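Putative oxidoreductase FAD-binding subunit (Sulfolobus tokodaii, PDB 4ZOH) binds FAD and probably passes electrons as the flavoprotein subunit of a molybdopterin-dependent dehydrogenase complex. Local coordinates at residues 112-117 and 184-189. Sequence-based numbering, arbitrary orientation.
Sequences HLDPSA and GDFAIV. With FAD (flavin-adenine dinucleotide), chain H.
S116 and A187 bring two irregular backbones together, their CA atoms 5.6 Å apart, where a type I turn from D114 to A117 faces the extended chain at F186 and A187. D114 suits the head of this turn because its OD1 accepts from S116 N at 2.7 Å, an Asx turn that uses the anti lone pair, while a backbone hydrogen bond from A117 N to D114 O closes the turn. No direct hydrogen bond crosses the contact; instead the S116 hydroxyl, small and polar, hydrogen-bonds a water that donates to A187 O, and S116 CB packs 3.6 Å from that same oxygen. F186 CG lies anti to its own carbonyl carbon (chi1 -85°), which lays the ring over the FAD isoalloxazine, with C4X 3.5 Å from the ring plane, over its centre. D114 CG approaches CE1 obliquely at 4.1 Å. A flat aromatic suits the place because one face lies on the flavin while its edge meets S116 O in plane; an alanine here would probably bare the part of the flavin under the ring and take from D114 CG and S116 O the ring they rest against. The small A117 lets its CA come within 3.2 Å of FAD O2. The turn links helix 106-112 to helix 119-125 in the FAD-binding region, whereas 184-189 leads from strand 173-179 into strand 189-198 of the C-terminal sheet, so the flavin lies where the two regions meet.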
ATOM      1  N   HIS B 112     -10.261  16.324  40.083  1.00 32.39           N
ATOM      2  CA  HIS B 112     -11.330  16.019  39.145  1.00 31.85           C
ATOM      3  C   HIS B 112     -12.691  15.814  39.813  1.00 32.51           C
ATOM      4  O   HIS B 112     -13.706  16.299  39.293  1.00 29.77           O
ATOM      5  CB  HIS B 112     -10.914  14.793  38.292  1.00 30.33           C
ATOM      6  CG  HIS B 112     -11.972  14.337  37.340  1.00 29.75           C
ATOM      7  ND1 HIS B 112     -12.443  15.135  36.311  1.00 27.00           N
ATOM      8  CD2 HIS B 112     -12.621  13.150  37.234  1.00 26.96           C
ATOM      9  CE1 HIS B 112     -13.366  14.468  35.641  1.00 27.12           C
ATOM     10  NE2 HIS B 112     -13.477  13.254  36.165  1.00 28.25           N
ATOM     11  N   LEU B 113     -12.714  15.073  40.939  1.00 31.54           N
ATOM     12  CA  LEU B 113     -13.941  14.889  41.778  1.00 32.92           C
ATOM     13  C   LEU B 113     -15.128  14.182  41.151  1.00 33.49           C
ATOM     14  O   LEU B 113     -16.288  14.591  41.330  1.00 35.94           O
ATOM     15  CB  LEU B 113     -14.429  16.186  42.418  1.00 35.06           C
ATOM     16  CG  LEU B 113     -13.608  16.713  43.591  1.00 41.08           C
ATOM     17  CD1 LEU B 113     -14.389  17.888  44.169  1.00 42.90           C
ATOM     18  CD2 LEU B 113     -13.365  15.650  44.678  1.00 38.48           C
ATOM     19  N   ASP B 114     -14.849  13.099  40.438  1.00 33.29           N
ATOM     20  CA  ASP B 114     -15.939  12.235  40.035  1.00 36.95           C
ATOM     21  C   ASP B 114     -16.613  11.663  41.302  1.00 33.84           C
ATOM     22  O   ASP B 114     -15.933  11.099  42.144  1.00 36.21           O
ATOM     23  CB  ASP B 114     -15.426  11.098  39.161  1.00 33.72           C
ATOM     24  CG  ASP B 114     -16.533  10.319  38.547  1.00 33.29           C
ATOM     25  OD1 ASP B 114     -17.343   9.648  39.261  1.00 33.78           O
ATOM     26  OD2 ASP B 114     -16.594  10.396  37.328  1.00 35.58           O
ATOM     27  N   PRO B 115     -17.943  11.782  41.412  1.00 35.70           N
ATOM     28  CA  PRO B 115     -18.614  11.311  42.628  1.00 36.56           C
ATOM     29  C   PRO B 115     -18.613   9.785  42.803  1.00 37.08           C
ATOM     30  O   PRO B 115     -19.145   9.280  43.820  1.00 35.23           O
ATOM     31  CB  PRO B 115     -20.054  11.834  42.464  1.00 35.07           C
ATOM     32  CG  PRO B 115     -20.232  11.943  40.998  1.00 36.92           C
ATOM     33  CD  PRO B 115     -18.896  12.373  40.450  1.00 34.93           C
ATOM     34  N   SER B 116     -18.054   9.051  41.840  1.00 33.00           N
ATOM     35  CA  SER B 116     -17.851   7.608  42.056  1.00 30.90           C
ATOM     36  C   SER B 116     -16.414   7.213  42.198  1.00 25.54           C
ATOM     37  O   SER B 116     -16.132   6.043  42.190  1.00 28.69           O
ATOM     38  CB  SER B 116     -18.456   6.782  40.924  1.00 33.60           C
ATOM     39  OG  SER B 116     -19.766   7.203  40.735  1.00 34.35           O
ATOM     40  N   ALA B 117     -15.506   8.161  42.307  1.00 25.23           N
ATOM     41  CA  ALA B 117     -14.064   7.861  42.575  1.00 26.14           C
ATOM     42  C   ALA B 117     -13.837   7.004  43.806  1.00 29.51           C
ATOM     43  O   ALA B 117     -14.617   7.062  44.785  1.00 30.72           O
ATOM     44  CB  ALA B 117     -13.244   9.155  42.719  1.00 23.25           C
ATOM     45  N   GLY B 184     -12.164  -3.258  36.611  1.00 22.98           N
ATOM     46  CA  GLY B 184     -11.873  -2.067  35.861  1.00 24.31           C
ATOM     47  C   GLY B 184     -12.875  -0.920  35.944  1.00 25.34           C
ATOM     48  O   GLY B 184     -12.506   0.208  35.698  1.00 25.89           O
ATOM     49  N   ASP B 185     -14.133  -1.184  36.316  1.00 25.57           N
ATOM     50  CA  ASP B 185     -15.171  -0.134  36.337  1.00 23.65           C
ATOM     51  C   ASP B 185     -14.951   0.788  37.541  1.00 25.76           C
ATOM     52  O   ASP B 185     -14.281   0.378  38.516  1.00 23.42           O
ATOM     53  CB  ASP B 185     -16.569  -0.749  36.529  1.00 28.12           C
ATOM     54  CG  ASP B 185     -17.022  -1.651  35.404  1.00 29.98           C
ATOM     55  OD1 ASP B 185     -16.388  -1.716  34.321  1.00 31.36           O
ATOM     56  OD2 ASP B 185     -18.071  -2.327  35.617  1.00 34.36           O
ATOM     57  N   PHE B 186     -15.524   2.001  37.487  1.00 22.37           N
ATOM     58  CA  PHE B 186     -15.760   2.840  38.635  1.00 25.19           C
ATOM     59  C   PHE B 186     -16.726   2.137  39.638  1.00 26.57           C
ATOM     60  O   PHE B 186     -17.503   1.211  39.289  1.00 26.20           O
ATOM     61  CB  PHE B 186     -16.437   4.105  38.157  1.00 24.92           C
ATOM     62  CG  PHE B 186     -15.471   5.157  37.685  1.00 30.26           C
ATOM     63  CD1 PHE B 186     -14.970   6.100  38.574  1.00 28.03           C
ATOM     64  CD2 PHE B 186     -15.015   5.186  36.327  1.00 30.27           C
ATOM     65  CE1 PHE B 186     -14.087   7.096  38.140  1.00 31.50           C
ATOM     66  CE2 PHE B 186     -14.112   6.172  35.919  1.00 29.64           C
ATOM     67  CZ  PHE B 186     -13.664   7.123  36.818  1.00 32.58           C
ATOM     68  N   ALA B 187     -16.684   2.570  40.879  1.00 30.15           N
ATOM     69  CA  ALA B 187     -17.606   2.030  41.910  1.00 28.92           C
ATOM     70  C   ALA B 187     -19.090   2.256  41.626  1.00 27.07           C
ATOM     71  O   ALA B 187     -19.461   3.371  41.303  1.00 27.20           O
ATOM     72  CB  ALA B 187     -17.262   2.628  43.264  1.00 27.32           C
ATOM     73  N   ILE B 188     -19.893   1.189  41.715  1.00 26.11           N
ATOM     74  CA  ILE B 188     -21.348   1.295  41.842  1.00 29.10           C
ATOM     75  C   ILE B 188     -21.638   1.777  43.287  1.00 31.58           C
ATOM     76  O   ILE B 188     -22.438   2.688  43.508  1.00 32.84           O
ATOM     77  CB  ILE B 188     -22.079  -0.056  41.622  1.00 30.31           C
ATOM     78  CG1 ILE B 188     -22.030  -0.506  40.137  1.00 27.66           C
ATOM     79  CG2 ILE B 188     -23.538   0.068  42.097  1.00 31.08           C
ATOM     80  CD1 ILE B 188     -22.195  -1.986  39.940  1.00 22.95           C
ATOM     81  N   VAL B 189     -20.996   1.135  44.260  1.00 28.84           N
ATOM     82  CA  VAL B 189     -20.962   1.595  45.653  1.00 29.69           C
ATOM     83  C   VAL B 189     -19.526   1.368  46.188  1.00 26.80           C
ATOM     84  O   VAL B 189     -18.937   0.327  45.935  1.00 26.06           O
ATOM     85  CB  VAL B 189     -21.985   0.823  46.525  1.00 25.53           C
ATOM     86  CG1 VAL B 189     -21.837   1.302  47.963  1.00 24.90           C
ATOM     87  CG2 VAL B 189     -23.441   1.027  46.027  1.00 24.81           C
TER
HETATM   88  PA  FAD H 301      -5.693  14.338  34.870  1.00 31.37           P
HETATM   89  O1A FAD H 301      -6.622  13.637  33.937  1.00 26.30           O
HETATM   90  O2A FAD H 301      -4.353  14.764  34.446  1.00 28.95           O
HETATM   91  O5B FAD H 301      -6.384  15.623  35.427  1.00 27.05           O
HETATM   92  C5B FAD H 301      -7.766  15.561  35.895  1.00 27.92           C
HETATM   93  C4B FAD H 301      -8.223  17.044  36.386  1.00 28.75           C
HETATM   94  O4B FAD H 301      -7.342  17.594  37.446  1.00 32.61           O
HETATM   95  C3B FAD H 301      -8.042  18.006  35.219  1.00 30.48           C
HETATM   96  O3B FAD H 301      -9.099  18.934  35.224  1.00 30.11           O
HETATM   97  C2B FAD H 301      -6.664  18.670  35.447  1.00 35.21           C
HETATM   98  O2B FAD H 301      -6.527  19.969  34.856  1.00 36.33           O
HETATM   99  C1B FAD H 301      -6.637  18.818  36.930  1.00 33.00           C
HETATM  100  N9A FAD H 301      -5.427  18.534  37.693  1.00 27.97           N
HETATM  101  C8A FAD H 301      -4.602  17.494  37.598  1.00 28.84           C
HETATM  102  N7A FAD H 301      -3.661  17.583  38.566  1.00 28.13           N
HETATM  103  C5A FAD H 301      -3.921  18.705  39.281  1.00 30.32           C
HETATM  104  C6A FAD H 301      -3.322  19.315  40.403  1.00 30.96           C
HETATM  105  N6A FAD H 301      -2.267  18.715  40.950  1.00 28.51           N
HETATM  106  N1A FAD H 301      -3.823  20.468  40.883  1.00 31.36           N
HETATM  107  C2A FAD H 301      -4.943  21.035  40.363  1.00 30.10           C
HETATM  108  N3A FAD H 301      -5.526  20.482  39.295  1.00 29.98           N
HETATM  109  C4A FAD H 301      -5.044  19.315  38.734  1.00 29.02           C
HETATM  110  N1  FAD H 301     -10.915   6.565  38.971  1.00 28.74           N
HETATM  111  C2  FAD H 301     -11.438   5.984  40.123  1.00 26.55           C
HETATM  112  O2  FAD H 301     -11.458   6.625  41.153  1.00 23.97           O
HETATM  113  N3  FAD H 301     -11.917   4.708  40.110  1.00 25.74           N
HETATM  114  C4  FAD H 301     -11.920   3.981  38.967  1.00 26.38           C
HETATM  115  O4  FAD H 301     -12.323   2.814  39.023  1.00 24.00           O
HETATM  116  C4X FAD H 301     -11.425   4.566  37.782  1.00 25.51           C
HETATM  117  N5  FAD H 301     -11.421   3.827  36.620  1.00 25.20           N
HETATM  118  C5X FAD H 301     -10.939   4.442  35.426  1.00 26.56           C
HETATM  119  C6  FAD H 301     -10.999   3.707  34.247  1.00 24.09           C
HETATM  120  C7  FAD H 301     -10.506   4.261  33.056  1.00 24.87           C
HETATM  121  C7M FAD H 301     -10.600   3.382  31.789  1.00 21.19           C
HETATM  122  C8  FAD H 301      -9.985   5.572  33.052  1.00 26.15           C
HETATM  123  C8M FAD H 301      -9.453   6.267  31.769  1.00 23.48           C
HETATM  124  C9  FAD H 301      -9.971   6.335  34.234  1.00 26.33           C
HETATM  125  C9A FAD H 301     -10.429   5.760  35.422  1.00 26.77           C
HETATM  126  N10 FAD H 301     -10.432   6.483  36.635  1.00 27.75           N
HETATM  127  C10 FAD H 301     -10.927   5.856  37.794  1.00 26.29           C
HETATM  128  C1' FAD H 301      -9.939   7.853  36.726  1.00 27.23           C
HETATM  129  C2' FAD H 301      -8.425   7.884  37.007  1.00 25.50           C
HETATM  130  O2' FAD H 301      -8.223   7.504  38.385  1.00 30.16           O
HETATM  131  C3' FAD H 301      -7.784   9.264  36.690  1.00 25.92           C
HETATM  132  O3' FAD H 301      -6.374   9.029  36.673  1.00 24.54           O
HETATM  133  C4' FAD H 301      -8.093  10.333  37.726  1.00 28.72           C
HETATM  134  O4' FAD H 301      -9.510  10.409  37.882  1.00 26.39           O
HETATM  135  C5' FAD H 301      -7.542  11.717  37.320  1.00 25.16           C
HETATM  136  O5' FAD H 301      -6.142  11.709  37.704  1.00 27.31           O
HETATM  137  P   FAD H 301      -5.035  12.076  36.643  1.00 30.70           P
HETATM  138  O1P FAD H 301      -3.743  12.247  37.372  1.00 29.68           O
HETATM  139  O2P FAD H 301      -5.053  11.112  35.520  1.00 26.72           O
HETATM  140  O3P FAD H 301      -5.586  13.500  36.238  1.00 28.30           O
HETATM  141  O   HOH W   1     -21.318   5.015  40.191  1.00 46.84           O